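Local coordinates for protein endoglucanase A (Clostridium acetobutylicum, PDB 3IK2) that probably hydrolyses internal beta-1,4-glucosidic bonds of cellulose, as a family 44 glycoside hydrolase with a TIM-like barrel, at residues S62-L67 with A111-P116. Numbering follows the deposited sequence.
Sequences SDNYWL and ADQSGP
Ser62 and Gly115 form an antiparallel hydrogen-bonded pair at the edge of a small three-stranded sheet, where strand 115-116 lies beside strand 61-63 in loops that join elements of the TIM-like barrel. The Ser62 N to Gly115 O bond, 2.9 Å, is nearly straight at 171° but meets the carbonyl from above its plane; the return bond from Gly115 N to Ser62 O lies in the carbonyl plane. Gly115 has a positive phi of 89°, a backbone shape that a residue without CB adopts readily.

Before this pair the 111-116 chain turns sharply. Asp112 suits the bend because its short carboxylate folds back: OD1 accepts from Ser114 N, which makes an Asx turn, and additionally from Ser114 OG at 2.6 Å, both donors coming from the same face of the carboxylate. The small Ser62 side chain leans toward this turn, its CB 3.6 Å from Asp112 O, and the hydroxyl of this buried residue is hydrogen-bonded to Asn53 of the neighbouring strand.

Gln113 supplies the longer reach. With CG anti to the carbonyl carbon (chi1 -66°) and the chain extended beyond it, its methylenes run along the Asp63 backbone, CG coming 3.7 Å from Asp63 C. The amide ends beside Asn64, whose CB is 3.6 Å from NE2, and NE2 bonds to Asp51; Leu67 crosses the glutamine at about a right angle. On strand 61-63, the CB of Asp63 is directed away from 111-116; its carboxylate forms a salt bridge with Arg41 and accepts from Tyr65 N in a second Asx turn.

A water links Ser62 of the strand to Asp112 of the turn, accepting from Ser62 OG at 2.7 Å and donating to Asp112 OD1 at 2.9 Å.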
loop_
_atom_site.group_PDB
_atom_site.type_symbol
_atom_site.label_atom_id
_atom_site.label_comp_id
_atom_site.label_asym_id
_atom_site.label_seq_id
_atom_site.Cartn_x
_atom_site.Cartn_y
_atom_site.Cartn_z
ATOM N N SER A 62 17.615 -20.232 3.087
ATOM C CA SER A 62 18.300 -19.243 3.905
ATOM C C SER A 62 19.506 -18.731 3.132
ATOM O O SER A 62 20.362 -19.512 2.690
ATOM C CB SER A 62 18.748 -19.853 5.226
ATOM O OG SER A 62 17.671 -19.900 6.130
ATOM N N ASP A 63 19.576 -17.412 2.977
ATOM C CA ASP A 63 20.500 -16.851 2.022
ATOM C C ASP A 63 20.701 -15.337 2.201
ATOM O O ASP A 63 20.165 -14.704 3.134
ATOM C CB ASP A 63 20.029 -17.185 0.586
ATOM C CG ASP A 63 18.665 -16.595 0.275
ATOM O OD1 ASP A 63 18.287 -15.610 0.954
ATOM O OD2 ASP A 63 17.968 -17.107 -0.627
ATOM N N ASN A 64 21.467 -14.767 1.285
ATOM C CA ASN A 64 21.806 -13.351 1.323
ATOM C C ASN A 64 20.877 -12.519 0.413
ATOM O O ASN A 64 21.244 -11.435 -0.007
ATOM C CB ASN A 64 23.258 -13.156 0.862
ATOM C CG ASN A 64 23.454 -13.506 -0.637
ATOM O OD1 ASN A 64 22.530 -13.946 -1.318
ATOM N ND2 ASN A 64 24.659 -13.298 -1.137
ATOM N N TYR A 65 19.681 -13.027 0.130
ATOM C CA TYR A 65 18.776 -12.409 -0.849
ATOM C C TYR A 65 18.529 -10.912 -0.589
ATOM O O TYR A 65 18.590 -10.081 -1.502
ATOM C CB TYR A 65 17.441 -13.177 -0.904
ATOM C CG TYR A 65 16.402 -12.537 -1.816
ATOM C CD1 TYR A 65 16.481 -12.680 -3.201
ATOM C CD2 TYR A 65 15.326 -11.795 -1.279
ATOM C CE1 TYR A 65 15.522 -12.083 -4.049
ATOM C CE2 TYR A 65 14.380 -11.194 -2.098
ATOM C CZ TYR A 65 14.484 -11.334 -3.485
ATOM O OH TYR A 65 13.540 -10.747 -4.304
ATOM N N TRP A 66 18.247 -10.564 0.664
ATOM C CA TRP A 66 17.982 -9.161 0.966
ATOM C C TRP A 66 19.235 -8.254 0.836
ATOM O O TRP A 66 19.113 -7.100 0.404
ATOM C CB TRP A 66 17.185 -8.984 2.283
ATOM C CG TRP A 66 15.696 -8.758 2.015
ATOM C CD1 TRP A 66 15.044 -8.972 0.824
ATOM C CD2 TRP A 66 14.687 -8.304 2.947
ATOM N NE1 TRP A 66 13.711 -8.664 0.953
ATOM C CE2 TRP A 66 13.459 -8.258 2.240
ATOM C CE3 TRP A 66 14.702 -7.946 4.305
ATOM C CZ2 TRP A 66 12.233 -7.857 2.848
ATOM C CZ3 TRP A 66 13.483 -7.537 4.915
ATOM C CH2 TRP A 66 12.266 -7.511 4.182
ATOM N N LEU A 67 20.415 -8.785 1.165
ATOM C CA LEU A 67 21.684 -8.080 0.878
ATOM C C LEU A 67 21.854 -7.708 -0.604
ATOM O O LEU A 67 22.241 -6.596 -0.913
ATOM C CB LEU A 67 22.904 -8.884 1.377
ATOM C CG LEU A 67 23.074 -8.961 2.901
ATOM C CD1 LEU A 67 24.042 -10.066 3.283
ATOM C CD2 LEU A 67 23.590 -7.641 3.443
ATOM N N ALA A 111 19.572 -17.889 11.032
ATOM C CA ALA A 111 20.890 -17.833 11.633
ATOM C C ALA A 111 22.016 -17.875 10.565
ATOM O O ALA A 111 23.115 -17.439 10.811
ATOM C CB ALA A 111 21.054 -18.955 12.645
ATOM N N ASP A 112 21.743 -18.378 9.371
ATOM C CA ASP A 112 22.836 -18.555 8.398
ATOM C C ASP A 112 22.397 -18.344 6.948
ATOM O O ASP A 112 21.312 -17.815 6.690
ATOM C CB ASP A 112 23.578 -19.903 8.596
ATOM C CG ASP A 112 22.645 -21.141 8.482
ATOM O OD1 ASP A 112 21.782 -21.210 7.578
ATOM O OD2 ASP A 112 22.805 -22.071 9.318
ATOM N N GLN A 113 23.273 -18.712 6.016
ATOM C CA GLN A 113 22.963 -18.680 4.594
ATOM C C GLN A 113 23.191 -20.051 4.007
ATOM O O GLN A 113 23.790 -20.161 2.941
ATOM C CB GLN A 113 23.850 -17.678 3.856
ATOM C CG GLN A 113 23.599 -16.240 4.258
ATOM C CD GLN A 113 24.547 -15.256 3.581
ATOM O OE1 GLN A 113 25.224 -15.596 2.591
ATOM N NE2 GLN A 113 24.563 -14.014 4.081
ATOM N N SER A 114 22.702 -21.085 4.685
ATOM C CA SER A 114 22.996 -22.472 4.289
ATOM C C SER A 114 22.127 -23.005 3.160
ATOM O O SER A 114 22.248 -24.164 2.819
ATOM C CB SER A 114 22.982 -23.441 5.483
ATOM O OG SER A 114 21.754 -23.376 6.201
ATOM N N GLY A 115 21.271 -22.168 2.575
ATOM C CA GLY A 115 20.495 -22.572 1.406
ATOM C C GLY A 115 19.150 -23.219 1.742
ATOM O O GLY A 115 18.590 -22.958 2.804
ATOM N N PRO A 116 18.625 -24.075 0.842
ATOM C CA PRO A 116 17.329 -24.719 1.120
ATOM C C PRO A 116 17.367 -25.522 2.414
ATOM O O PRO A 116 18.279 -26.320 2.608
ATOM C CB PRO A 116 17.100 -25.631 -0.092
ATOM C CG PRO A 116 17.960 -25.087 -1.169
ATOM C CD PRO A 116 19.171 -24.485 -0.468
HETATM O O HOH W 1 19.127 -20.223 8.369
#